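Local atomic coordinates of 5-formaminoimidazole-4-carboxamide-1-(Beta)-D-ribofuranosyl 5'-monophosphate synthetase (Thermococcus kodakarensis, PDB entry 2PBZ), a protein that probably uses ATP to add a formyl group, taken from formate, to an aminoimidazole carboxamide ribotide in the purine pathway leading to IMP. Residues Val5-Ser10 against Val65-Phe70; Ser13-Leu18 against Leu288-Arg293; Glu23-Arg28 against Arg293-Leu298; Asn89-Lys94 against Glu240-Gly245; Val173-Ser178 against Gly248-His253. All coordinates share one frame; numbering follows the deposited sequence.

Interaction 1: Val5-Ser10 against Val65-Phe70; sequences VSTIAS and VPHGSF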
# COMPACT_ATOMS: atom_id res chain seq x y z
N VAL A 5 2.55 11.73 27.70
CA VAL A 5 2.78 11.99 26.27
C VAL A 5 1.69 12.83 25.62
O VAL A 5 0.55 12.40 25.53
CB VAL A 5 2.89 10.69 25.44
CG1 VAL A 5 3.27 11.03 24.00
CG2 VAL A 5 3.90 9.76 26.06
N SER A 6 2.08 14.01 25.15
CA SER A 6 1.16 14.94 24.52
C SER A 6 1.72 15.57 23.23
O SER A 6 2.91 15.59 23.01
CB SER A 6 0.80 16.04 25.51
OG SER A 6 1.96 16.59 26.09
N THR A 7 0.83 16.10 22.40
CA THR A 7 1.22 16.72 21.15
C THR A 7 0.04 17.38 20.44
O THR A 7 -1.11 17.16 20.79
CB THR A 7 1.88 15.69 20.18
OG1 THR A 7 2.39 16.37 19.03
CG2 THR A 7 0.87 14.66 19.75
N ILE A 8 0.33 18.21 19.44
CA ILE A 8 -0.73 18.90 18.71
C ILE A 8 -1.53 17.93 17.83
O ILE A 8 -0.98 16.98 17.28
CB ILE A 8 -0.13 20.02 17.83
CG1 ILE A 8 0.36 21.16 18.73
CG2 ILE A 8 -1.16 20.53 16.84
CD1 ILE A 8 1.05 22.27 17.97
N ALA A 9 -2.82 18.18 17.71
CA ALA A 9 -3.70 17.34 16.91
C ALA A 9 -3.67 17.67 15.42
O ALA A 9 -4.39 18.55 14.95
CB ALA A 9 -5.11 17.45 17.41
N SER A 10 -2.84 16.94 14.69
CA SER A 10 -2.68 17.11 13.25
C SER A 10 -1.41 16.40 12.84
O SER A 10 -0.71 15.83 13.69
CB SER A 10 -2.56 18.58 12.88
OG SER A 10 -1.39 19.13 13.44
N VAL A 65 6.88 15.72 22.15
CA VAL A 65 6.89 15.03 20.84
C VAL A 65 6.39 15.88 19.65
O VAL A 65 5.20 15.88 19.34
CB VAL A 65 6.02 13.77 20.86
CG1 VAL A 65 6.16 13.03 19.54
CG2 VAL A 65 6.42 12.87 22.02
N PRO A 66 7.31 16.56 18.94
CA PRO A 66 6.96 17.41 17.79
C PRO A 66 6.70 16.67 16.46
O PRO A 66 7.03 15.50 16.31
CB PRO A 66 8.15 18.34 17.71
CG PRO A 66 9.28 17.41 18.03
CD PRO A 66 8.76 16.56 19.16
N HIS A 67 6.10 17.39 15.51
CA HIS A 67 5.81 16.86 14.18
C HIS A 67 5.78 18.01 13.17
O HIS A 67 6.14 19.13 13.51
CB HIS A 67 4.48 16.08 14.19
CG HIS A 67 3.29 16.89 14.61
ND1 HIS A 67 2.43 16.48 15.61
CD2 HIS A 67 2.79 18.06 14.14
CE1 HIS A 67 1.46 17.36 15.75
NE2 HIS A 67 1.66 18.33 14.87
N GLY A 68 5.37 17.74 11.94
CA GLY A 68 5.38 18.77 10.91
C GLY A 68 4.47 19.98 11.01
O GLY A 68 4.39 20.75 10.07
N SER A 69 3.79 20.17 12.13
CA SER A 69 2.89 21.31 12.27
C SER A 69 3.39 22.31 13.29
O SER A 69 3.00 23.48 13.27
CB SER A 69 1.48 20.85 12.68
OG SER A 69 0.84 20.10 11.66
N PHE A 70 4.26 21.85 14.18
CA PHE A 70 4.79 22.69 15.25
C PHE A 70 5.35 24.06 14.89
O PHE A 70 5.13 25.01 15.61
CB PHE A 70 5.83 21.91 16.05
CG PHE A 70 5.22 20.99 17.05
CD1 PHE A 70 4.33 19.99 16.65
CD2 PHE A 70 5.46 21.17 18.40
CE1 PHE A 70 3.69 19.18 17.59
CE2 PHE A 70 4.82 20.37 19.36
CZ PHE A 70 3.94 19.37 18.95
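T7 and V65 mark the closest backbone approach, 5.9 Å between their CA atoms. From there the loop 65-70 runs beside the end of strand 5-8 and folds into a type I turn, H67 to F70, that brings S69 back to S10. T7 makes the central bond. With OG1 anti to the backbone N (chi1 -173°), the hydroxyl faces the loop and donates to V65 O at 2.9 Å, nearly in line with the carbonyl (167°). The H67 imidazole stands between F70 CE1 on one face and S10 O on the opposite face, while its CE1 turns edge-on to I8 O at 2.9 Å. The F70 ring is itself covered on both faces: I8 CD1 sits over its centre in a CH-pi contact, 4.1 Å from the centroid, and P66 CA lies behind. At the far end S10 OG and S69 OG share a hydrogen bond of 3.0 Å; at the other, V5 CG1 touches V65 CG2. H67 also meets the ring of H11, and I16 of helix 13-22 packs on both T7 and V65. Strand 5-8 is an outer strand of the parallel sheet in the Rossmann-like N-terminal region. The buried T7 hydroxyl is satisfied by a loop carbonyl, the H67 carbon edge facing I8 O is probably polarised by the imidazole, and I8 CD1 and P66 CA leave the F70 ring little room to turn.

Interaction 2: Ser13-Leu18 against Leu288-Arg293; sequences SLQILL and LSMGRR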
# COMPACT_ATOMS: atom_id res chain seq x y z
N SER A 13 -0.42 12.96 14.83
CA SER A 13 -0.74 12.78 16.24
C SER A 13 -1.48 11.49 16.51
O SER A 13 -1.43 10.98 17.64
CB SER A 13 -1.56 13.96 16.75
OG SER A 13 -2.83 14.05 16.12
N LEU A 14 -2.15 10.95 15.50
CA LEU A 14 -2.89 9.71 15.64
C LEU A 14 -1.93 8.57 15.84
O LEU A 14 -2.06 7.76 16.76
CB LEU A 14 -3.74 9.45 14.40
CG LEU A 14 -4.82 10.49 14.16
CD1 LEU A 14 -5.45 10.28 12.80
CD2 LEU A 14 -5.87 10.41 15.26
N GLN A 15 -0.94 8.52 14.95
CA GLN A 15 0.10 7.52 14.99
C GLN A 15 0.85 7.66 16.31
O GLN A 15 1.09 6.68 17.02
CB GLN A 15 1.05 7.78 13.83
CG GLN A 15 2.12 6.75 13.65
CD GLN A 15 3.25 7.27 12.79
OE1 GLN A 15 3.10 8.26 12.06
NE2 GLN A 15 4.39 6.60 12.86
N ILE A 16 1.22 8.89 16.64
CA ILE A 16 1.94 9.19 17.87
C ILE A 16 1.21 8.75 19.14
O ILE A 16 1.78 8.02 19.95
CB ILE A 16 2.25 10.71 17.97
CG1 ILE A 16 3.25 11.10 16.88
CG2 ILE A 16 2.79 11.05 19.36
CD1 ILE A 16 3.48 12.58 16.77
N LEU A 17 -0.04 9.19 19.30
CA LEU A 17 -0.83 8.82 20.49
C LEU A 17 -1.14 7.33 20.58
O LEU A 17 -1.07 6.75 21.66
CB LEU A 17 -2.13 9.63 20.53
CG LEU A 17 -2.00 11.16 20.64
CD1 LEU A 17 -3.37 11.79 20.84
CD2 LEU A 17 -1.10 11.53 21.80
N LEU A 18 -1.46 6.70 19.46
CA LEU A 18 -1.76 5.28 19.48
C LEU A 18 -0.51 4.52 19.92
O LEU A 18 -0.60 3.59 20.71
CB LEU A 18 -2.20 4.80 18.08
CG LEU A 18 -2.39 3.30 17.83
CD1 LEU A 18 -3.33 2.70 18.86
CD2 LEU A 18 -2.93 3.08 16.43
N LEU A 288 5.19 -2.58 14.71
CA LEU A 288 5.55 -1.33 15.37
C LEU A 288 5.79 -0.11 14.45
O LEU A 288 6.76 -0.08 13.70
CB LEU A 288 6.78 -1.62 16.24
CG LEU A 288 7.49 -0.63 17.13
CD1 LEU A 288 8.31 -1.40 18.14
CD2 LEU A 288 8.36 0.27 16.29
N SER A 289 4.90 0.88 14.52
CA SER A 289 5.03 2.10 13.71
C SER A 289 6.07 3.07 14.25
O SER A 289 6.66 2.85 15.31
CB SER A 289 3.70 2.84 13.63
OG SER A 289 3.46 3.52 14.85
N MSE A 290 6.27 4.17 13.53
CA MSE A 290 7.24 5.19 13.92
C MSE A 290 6.81 5.90 15.19
O MSE A 290 7.64 6.30 16.01
CB MSE A 290 7.45 6.21 12.81
CG MSE A 290 8.45 7.30 13.19
SE MSE A 290 10.37 6.78 13.19
CE MSE A 290 10.28 5.07 14.01
N GLY A 291 5.49 6.09 15.32
CA GLY A 291 4.95 6.75 16.49
C GLY A 291 5.12 5.84 17.68
O GLY A 291 5.33 6.30 18.80
N ARG A 292 5.03 4.53 17.44
CA ARG A 292 5.19 3.58 18.52
C ARG A 292 6.67 3.43 18.85
O ARG A 292 7.03 3.13 19.99
CB ARG A 292 4.59 2.22 18.16
CG ARG A 292 4.60 1.27 19.35
CD ARG A 292 3.78 0.02 19.16
NE ARG A 292 3.83 -0.81 20.37
CZ ARG A 292 3.48 -2.09 20.42
NH1 ARG A 292 3.05 -2.71 19.34
NH2 ARG A 292 3.58 -2.76 21.56
N ARG A 293 7.52 3.64 17.85
CA ARG A 293 8.96 3.53 18.04
C ARG A 293 9.44 4.63 18.96
O ARG A 293 10.26 4.39 19.85
CB ARG A 293 9.68 3.63 16.70
CG ARG A 293 11.17 3.44 16.81
CD ARG A 293 11.49 2.07 17.37
NE ARG A 293 12.90 1.94 17.70
CZ ARG A 293 13.49 2.53 18.74
NH1 ARG A 293 12.77 3.29 19.56
NH2 ARG A 293 14.79 2.38 18.95
O HOH W 1 0.96 4.19 15.92
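Q15 reaches G291 because its CG is anti to the backbone N (chi1 -175°) and the chain stays extended beyond it, which carries the amide across to the first turn of helix 290-302. The amide is probably turned over in the model, so which of its two ends faces the helix is doubtful; it lies beside the backbone nitrogens of M290 and G291 and, turned back, may accept a hydrogen bond from them. S289 OG, set between its own backbone N and carbonyl carbon (chi1 76°), caps the helix, accepting from R292 N at 3.2 Å (152°) and weakly from G291 N at 3.3 Å. Q15 CG lies 3.7 Å from S289 OG, and one water joins the two residues, donating to Q15 O at 2.7 Å and lying 2.8 Å from S289 OG. Without the amide arm, as with an alanine here, a gap would probably open beside S289 and the CB of M290, a selenomethionine in this crystal. The backbones come very near, with I16 CA and G291 CA 4.1 Å apart; any CB on G291 would run into Q15 O. Helix 13-22 also meets E221 of the second subunit through S13 and L14. Two helices thus touch at a glycine, next to a serine N-cap, where the N-terminal Rossmann-like region meets the ATP-grasp-like part of the chain.

Interaction 3: Glu23-Arg28 against Arg293-Leu298; sequences EGFKTR and RIAREL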
# COMPACT_ATOMS: atom_id res chain seq x y z
N GLU A 23 2.43 1.68 24.27
CA GLU A 23 3.59 1.43 25.12
C GLU A 23 3.25 1.66 26.58
O GLU A 23 4.13 1.69 27.44
CB GLU A 23 4.75 2.33 24.70
CG GLU A 23 5.41 1.92 23.40
CD GLU A 23 6.00 0.53 23.48
OE1 GLU A 23 6.78 0.29 24.43
OE2 GLU A 23 5.68 -0.32 22.62
N GLY A 24 1.96 1.82 26.85
CA GLY A 24 1.51 2.02 28.22
C GLY A 24 1.54 3.44 28.76
O GLY A 24 1.20 3.66 29.93
N PHE A 25 1.94 4.40 27.94
CA PHE A 25 1.97 5.79 28.37
C PHE A 25 0.60 6.41 28.40
O PHE A 25 -0.34 5.89 27.79
CB PHE A 25 2.86 6.63 27.46
CG PHE A 25 4.31 6.40 27.66
CD1 PHE A 25 5.06 5.71 26.70
CD2 PHE A 25 4.93 6.83 28.83
CE1 PHE A 25 6.42 5.46 26.91
CE2 PHE A 25 6.28 6.59 29.06
CZ PHE A 25 7.04 5.90 28.10
N LYS A 26 0.48 7.52 29.11
CA LYS A 26 -0.79 8.23 29.21
C LYS A 26 -0.80 9.21 28.06
O LYS A 26 0.26 9.63 27.61
CB LYS A 26 -0.89 8.96 30.55
CG LYS A 26 -2.21 8.73 31.27
CD LYS A 26 -2.40 7.25 31.54
CE LYS A 26 -3.76 6.96 32.17
NZ LYS A 26 -4.00 5.48 32.32
N THR A 27 -1.98 9.59 27.61
CA THR A 27 -2.14 10.47 26.46
C THR A 27 -2.82 11.81 26.68
O THR A 27 -3.84 11.89 27.36
CB THR A 27 -2.91 9.69 25.36
OG1 THR A 27 -2.03 8.72 24.77
CG2 THR A 27 -3.45 10.60 24.30
N ARG A 28 -2.26 12.86 26.07
CA ARG A 28 -2.82 14.21 26.11
C ARG A 28 -2.72 14.88 24.75
O ARG A 28 -1.63 15.03 24.21
CB ARG A 28 -2.11 15.09 27.12
CG ARG A 28 -2.48 16.57 26.98
CD ARG A 28 -1.73 17.43 27.96
NE ARG A 28 -2.03 17.06 29.34
CZ ARG A 28 -1.21 17.28 30.36
NH1 ARG A 28 -0.04 17.87 30.14
NH2 ARG A 28 -1.55 16.91 31.59
N ARG A 293 7.52 3.64 17.85
CA ARG A 293 8.96 3.53 18.04
C ARG A 293 9.44 4.63 18.96
O ARG A 293 10.26 4.39 19.85
CB ARG A 293 9.68 3.63 16.70
CG ARG A 293 11.17 3.44 16.81
CD ARG A 293 11.49 2.07 17.37
NE ARG A 293 12.90 1.94 17.70
CZ ARG A 293 13.49 2.53 18.74
NH1 ARG A 293 12.77 3.29 19.56
NH2 ARG A 293 14.79 2.38 18.95
N ILE A 294 8.94 5.83 18.74
CA ILE A 294 9.27 6.97 19.58
C ILE A 294 8.87 6.67 21.03
O ILE A 294 9.60 6.96 21.96
CB ILE A 294 8.53 8.21 19.12
CG1 ILE A 294 9.06 8.64 17.76
CG2 ILE A 294 8.66 9.31 20.15
CD1 ILE A 294 8.24 9.72 17.13
N ALA A 295 7.69 6.08 21.21
CA ALA A 295 7.18 5.75 22.54
C ALA A 295 7.97 4.65 23.18
O ALA A 295 8.17 4.67 24.40
CB ALA A 295 5.72 5.37 22.47
N ARG A 296 8.42 3.68 22.39
CA ARG A 296 9.19 2.59 22.97
C ARG A 296 10.56 3.09 23.40
O ARG A 296 11.16 2.57 24.34
CB ARG A 296 9.36 1.43 21.99
CG ARG A 296 10.28 0.36 22.55
CD ARG A 296 10.00 -0.99 21.97
NE ARG A 296 8.60 -1.34 22.13
CZ ARG A 296 8.08 -2.51 21.78
NH1 ARG A 296 8.85 -3.46 21.25
NH2 ARG A 296 6.78 -2.74 21.94
N GLU A 297 11.03 4.12 22.70
CA GLU A 297 12.31 4.72 23.00
C GLU A 297 12.18 5.37 24.36
O GLU A 297 13.08 5.31 25.20
CB GLU A 297 12.67 5.78 21.96
CG GLU A 297 14.06 6.35 22.13
CD GLU A 297 15.13 5.39 21.69
OE1 GLU A 297 15.01 4.17 21.97
OE2 GLU A 297 16.10 5.86 21.08
N LEU A 298 11.03 6.00 24.57
CA LEU A 298 10.74 6.67 25.82
C LEU A 298 10.67 5.65 26.95
O LEU A 298 11.34 5.80 27.97
CB LEU A 298 9.41 7.39 25.67
CG LEU A 298 9.18 8.68 26.46
CD1 LEU A 298 10.37 9.62 26.28
CD2 LEU A 298 7.89 9.33 25.99
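E23 and R296 hold the charged end of this contact, while F25, A295 and L298 make the tight apolar end. The packing is close where the F25 ring meets the helix: its CZ rests 3.7 Å from L298 CB, L298 CD2 lies over one face towards the rim, and A295 O comes to the ring edge at F25 CE1, 3.2 Å away. A295 CB packs against the E23 chain, 3.6 Å from E23 CG. Bent at chi2 (-61°), E23 then carries its carboxylate over the helix to R296. That guanidinium comes side-on and puts two nitrogens on a single oxygen: R296 NH2 reaches E23 OE2 on its syn lone pair at 2.7 Å, and R296 NE meets the same atom at 3.1 Å from above the carboxylate plane. The two planes stand 61° apart, and R292 NE bonds OE2 as well, so this oxygen is heavily used. Here lies the looser side: R296 is partly exposed, with E286 and W284 as further partners. E23 comes just after helix 13-22, so the C-terminal helix 290-302 of the ATP-grasp-like part packs on the helix-to-strand turn of a Rossmann-like alpha/beta unit.

Interaction 4: Asn89-Lys94 against Glu240-Gly245; sequences NRRFLK and ELEPPG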
# COMPACT_ATOMS: atom_id res chain seq x y z
N ASN A 89 16.14 15.80 20.87
CA ASN A 89 16.75 17.09 20.53
C ASN A 89 15.63 18.11 20.50
O ASN A 89 14.68 17.99 21.27
CB ASN A 89 17.47 17.05 19.19
CG ASN A 89 18.57 18.12 19.09
OD1 ASN A 89 18.32 19.30 19.32
ND2 ASN A 89 19.77 17.71 18.73
N ARG A 90 15.74 19.11 19.63
CA ARG A 90 14.73 20.15 19.55
C ARG A 90 15.33 21.30 18.79
O ARG A 90 14.63 22.12 18.19
CB ARG A 90 14.32 20.63 20.96
CG ARG A 90 13.15 21.61 20.95
CD ARG A 90 12.58 21.85 22.34
NE ARG A 90 13.17 22.98 23.06
CZ ARG A 90 13.09 23.13 24.38
NH1 ARG A 90 12.43 22.22 25.09
NH2 ARG A 90 13.65 24.18 24.98
N ARG A 91 16.66 21.37 18.82
CA ARG A 91 17.35 22.41 18.10
C ARG A 91 17.45 21.94 16.66
O ARG A 91 17.67 22.75 15.75
CB ARG A 91 18.74 22.64 18.71
CG ARG A 91 18.76 23.74 19.78
CD ARG A 91 18.83 23.18 21.18
NE ARG A 91 19.94 22.24 21.30
CZ ARG A 91 20.07 21.38 22.30
NH1 ARG A 91 19.15 21.34 23.28
NH2 ARG A 91 21.08 20.52 22.31
N PHE A 92 17.27 20.64 16.47
CA PHE A 92 17.31 20.00 15.16
C PHE A 92 16.10 20.37 14.29
O PHE A 92 16.23 20.58 13.10
CB PHE A 92 17.38 18.48 15.36
CG PHE A 92 17.35 17.68 14.09
CD1 PHE A 92 18.12 18.05 12.99
CD2 PHE A 92 16.61 16.50 14.01
CE1 PHE A 92 18.15 17.26 11.82
CE2 PHE A 92 16.63 15.71 12.86
CZ PHE A 92 17.40 16.08 11.77
N LEU A 93 14.94 20.46 14.91
CA LEU A 93 13.71 20.78 14.21
C LEU A 93 13.81 21.90 13.17
O LEU A 93 13.07 21.90 12.19
CB LEU A 93 12.62 21.13 15.21
CG LEU A 93 12.31 20.05 16.26
CD1 LEU A 93 11.54 20.67 17.41
CD2 LEU A 93 11.54 18.91 15.61
N LYS A 94 14.73 22.85 13.37
CA LYS A 94 14.85 23.98 12.44
C LYS A 94 15.65 23.67 11.18
O LYS A 94 15.59 24.40 10.19
CB LYS A 94 15.46 25.19 13.15
CG LYS A 94 16.84 24.93 13.72
CD LYS A 94 17.53 26.21 14.17
CE LYS A 94 18.91 25.93 14.73
NZ LYS A 94 18.87 25.10 15.97
N GLU A 240 27.68 16.73 14.91
CA GLU A 240 28.65 17.82 14.92
C GLU A 240 27.94 19.15 14.75
O GLU A 240 27.94 20.00 15.64
CB GLU A 240 29.65 17.67 13.78
CG GLU A 240 30.63 16.56 13.97
CD GLU A 240 31.57 16.84 15.12
OE1 GLU A 240 32.33 17.86 15.05
OE2 GLU A 240 31.55 16.06 16.09
N LEU A 241 27.35 19.31 13.57
CA LEU A 241 26.63 20.52 13.20
C LEU A 241 25.60 21.02 14.22
O LEU A 241 25.29 22.22 14.26
CB LEU A 241 25.95 20.28 11.85
CG LEU A 241 26.56 20.93 10.60
CD1 LEU A 241 28.09 20.92 10.67
CD2 LEU A 241 26.06 20.21 9.37
N GLU A 242 25.06 20.12 15.03
CA GLU A 242 24.09 20.50 16.05
C GLU A 242 24.27 19.59 17.25
O GLU A 242 23.50 18.64 17.46
CB GLU A 242 22.66 20.39 15.50
CG GLU A 242 21.63 21.07 16.35
CD GLU A 242 21.85 22.58 16.52
OE1 GLU A 242 21.67 23.34 15.53
OE2 GLU A 242 22.20 23.00 17.64
N PRO A 243 25.27 19.90 18.09
CA PRO A 243 25.67 19.19 19.30
C PRO A 243 25.16 17.76 19.49
O PRO A 243 25.86 16.83 19.07
CB PRO A 243 25.28 20.18 20.39
CG PRO A 243 25.86 21.45 19.79
CD PRO A 243 25.61 21.33 18.26
N PRO A 244 23.98 17.53 20.10
CA PRO A 244 23.66 16.10 20.21
C PRO A 244 23.28 15.47 18.85
O PRO A 244 23.56 14.30 18.61
CB PRO A 244 22.55 16.08 21.24
CG PRO A 244 21.82 17.36 20.96
CD PRO A 244 22.92 18.37 20.69
N GLY A 245 22.63 16.26 17.99
CA GLY A 245 22.26 15.82 16.64
C GLY A 245 21.44 14.57 16.29
O GLY A 245 21.97 13.46 16.20
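N89 points its amide NH2 at an odd place: ND2 lies 3.3 Å from G245 N, donor facing donor, and presses on the P244 ring, 3.0 Å from CG. The reason is at the other end of the amide. N89 OD1 is turned back on its own loop, where it accepts from R90 N at 2.6 Å, in the carbonyl plane, and from R91 N at 2.7 Å, with a weak third bond from F92 N. The bond from R91 N makes an Asx turn, and together they fix the rotation of the group. Replacing N89 by an alanine would probably leave the R90 and R91 amides without their shared acceptor and the turn less well held against P244. Alongside, the R91 guanidinium brings NH2 edge-on to P244 CD, while R91 CB lies 3.6 Å from E242 OE2; R91 and P244 also touch a crystal neighbour, so this arginine's pose may owe something to the lattice. E242 is the chief side chain from the other segment. Its CG is anti to the backbone N (chi1 -166°), and the chain bends at chi2 to lift the carboxylate to K94. K94 NZ makes a weak salt bridge to E242 OE1 at 3.3 Å and a shorter hydrogen bond to R91 O at 2.6 Å, while W95 NE1 gives E242 OE1 its stronger bond. F92 packs on F234 and M238 of helix 224-241. A loop of the Rossmann-like region thus meets that helix's end in the ATP-grasp-like part along a partly buried polar seam: loop-internal bonds set the groups, and the ties across are proline packing and a weak salt bridge.

Interaction 5: Val173-Ser178 against Gly248-His253; sequences VHFFYS and GPFALH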
# COMPACT_ATOMS: atom_id res chain seq x y z
N VAL A 173 12.46 8.21 2.75
CA VAL A 173 13.02 7.23 3.66
C VAL A 173 12.94 7.67 5.10
O VAL A 173 13.39 8.74 5.46
CB VAL A 173 14.49 6.93 3.31
CG1 VAL A 173 14.95 5.65 4.02
CG2 VAL A 173 14.62 6.79 1.79
N HIS A 174 12.38 6.81 5.93
CA HIS A 174 12.22 7.10 7.34
C HIS A 174 13.28 6.41 8.20
O HIS A 174 13.53 5.21 8.05
CB HIS A 174 10.82 6.66 7.77
CG HIS A 174 9.73 7.20 6.90
ND1 HIS A 174 9.35 8.53 6.92
CD2 HIS A 174 8.99 6.62 5.92
CE1 HIS A 174 8.43 8.74 6.00
NE2 HIS A 174 8.20 7.60 5.37
N PHE A 175 13.90 7.18 9.09
CA PHE A 175 14.93 6.65 9.99
C PHE A 175 14.64 6.96 11.44
O PHE A 175 13.88 7.87 11.77
CB PHE A 175 16.30 7.25 9.69
CG PHE A 175 16.88 6.87 8.37
CD1 PHE A 175 16.86 7.76 7.30
CD2 PHE A 175 17.52 5.64 8.21
CE1 PHE A 175 17.47 7.44 6.09
CE2 PHE A 175 18.14 5.30 7.01
CZ PHE A 175 18.12 6.20 5.95
N PHE A 176 15.28 6.20 12.31
CA PHE A 176 15.13 6.43 13.74
C PHE A 176 16.45 6.11 14.39
O PHE A 176 16.78 4.94 14.55
CB PHE A 176 14.04 5.55 14.34
CG PHE A 176 13.72 5.87 15.78
CD1 PHE A 176 12.65 6.70 16.10
CD2 PHE A 176 14.50 5.34 16.81
CE1 PHE A 176 12.35 7.01 17.43
CE2 PHE A 176 14.21 5.64 18.15
CZ PHE A 176 13.13 6.47 18.46
N TYR A 177 17.23 7.12 14.73
CA TYR A 177 18.48 6.83 15.40
C TYR A 177 18.16 6.76 16.88
O TYR A 177 17.57 7.67 17.42
CB TYR A 177 19.52 7.92 15.17
CG TYR A 177 20.75 7.64 15.99
CD1 TYR A 177 21.53 6.51 15.74
CD2 TYR A 177 21.05 8.41 17.12
CE1 TYR A 177 22.57 6.15 16.58
CE2 TYR A 177 22.09 8.06 17.97
CZ TYR A 177 22.85 6.92 17.69
OH TYR A 177 23.86 6.56 18.52
N SER A 178 18.55 5.69 17.55
CA SER A 178 18.22 5.59 18.96
C SER A 178 19.42 5.62 19.86
O SER A 178 20.35 4.83 19.68
CB SER A 178 17.43 4.31 19.22
OG SER A 178 18.28 3.20 19.17
N GLY A 248 15.55 11.20 17.52
CA GLY A 248 14.52 10.22 17.22
C GLY A 248 14.33 9.97 15.74
O GLY A 248 15.21 9.43 15.08
N PRO A 249 13.16 10.33 15.21
CA PRO A 249 12.88 10.14 13.79
C PRO A 249 13.40 11.26 12.90
O PRO A 249 13.54 12.41 13.33
CB PRO A 249 11.35 10.04 13.76
CG PRO A 249 10.94 10.99 14.81
CD PRO A 249 11.92 10.67 15.94
N PHE A 250 13.70 10.93 11.66
CA PHE A 250 14.12 11.92 10.69
C PHE A 250 13.95 11.25 9.35
O PHE A 250 13.83 10.02 9.28
CB PHE A 250 15.58 12.41 10.94
CG PHE A 250 16.65 11.39 10.65
CD1 PHE A 250 17.39 11.45 9.48
CD2 PHE A 250 16.94 10.38 11.57
CE1 PHE A 250 18.40 10.52 9.22
CE2 PHE A 250 17.95 9.45 11.32
CZ PHE A 250 18.68 9.52 10.14
N ALA A 251 13.90 12.03 8.28
CA ALA A 251 13.73 11.45 6.96
C ALA A 251 14.52 12.17 5.89
O ALA A 251 14.69 13.39 5.93
CB ALA A 251 12.25 11.43 6.59
N LEU A 252 15.00 11.40 4.94
CA LEU A 252 15.73 11.95 3.82
C LEU A 252 14.79 11.82 2.62
O LEU A 252 14.14 10.79 2.44
CB LEU A 252 17.01 11.15 3.59
CG LEU A 252 17.94 11.11 4.80
CD1 LEU A 252 19.13 10.22 4.53
CD2 LEU A 252 18.39 12.52 5.13
N HIS A 253 14.66 12.88 1.84
CA HIS A 253 13.78 12.87 0.69
C HIS A 253 14.60 12.75 -0.60
O HIS A 253 15.57 13.47 -0.81
CB HIS A 253 12.91 14.14 0.69
CG HIS A 253 12.09 14.29 1.93
ND1 HIS A 253 11.33 15.42 2.20
CD2 HIS A 253 11.89 13.45 2.98
CE1 HIS A 253 10.71 15.27 3.35
NE2 HIS A 253 11.04 14.08 3.85
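F175 and F250 face each other in an antiparallel hydrogen-bonded pair, their side chains on the same face of the sheet as V173 and L252. At chi1 70° the F250 ring folds back across the strand pair and roofs the F175 CB, which lies under its face; the closest carbons there are modelled too near each other, so the exact fit is doubtful. The F175 ring lies nearly parallel to that of F250 (17°) but slid aside, centroids 5.1 Å apart, and F175 CE1 runs into L252 CD1 at 3.6 Å. F175 is thus lodged between F250 and L252; F234 meets the F250 ring, and F92 packs on F250. On the other face, F176 swings its ring over G248, whose bare CA sits 4.2 Å from the ring centroid in a CH-pi contact, and P249 CD meets F176 CE1 at 4.0 Å; M290 and R293 of helix 290-302 cover this corner. A251 has only a methyl to offer, beside the H174 ring. Backbone bonds tie the strands: F175 N to F250 O at 2.8 Å, running straight down the carbonyl, and Y177 N to G248 O at 3.1 Å. CA-H...O contacts add to these, as where P249 CA lies 3.2 Å from F175 O. These are inner strands of the ATP-grasp-like part's five-stranded sheet, and Y172, an ATP-binding residue, directly precedes V173. Regular backbone bonds carry the polar load, leaving aromatic and aliphatic bulk on one face and, on the other, a glycine without a side chain under the F176 ring, with P249 at its side.

How the interactions relate
Interactions 1 and 5 are buried: strand 5-8 against a loop in one, a true strand pair inside the antiparallel sheet in the other; they do not touch each other. Interactions 2 and 3, also buried, share helix 290-302 and R293 and lay that helix on the N-terminal region, 2 at its capped start and 3 a turn further on; E23 bonds to R292, joining the two. R293 and M290 pass from there to F176 and P249 of interaction 5. Interaction 4 is the most exposed, and its polar ties are weak, against the short salt bridge of 3; F92 meets F250, and L93 packs on P66 of interaction 1.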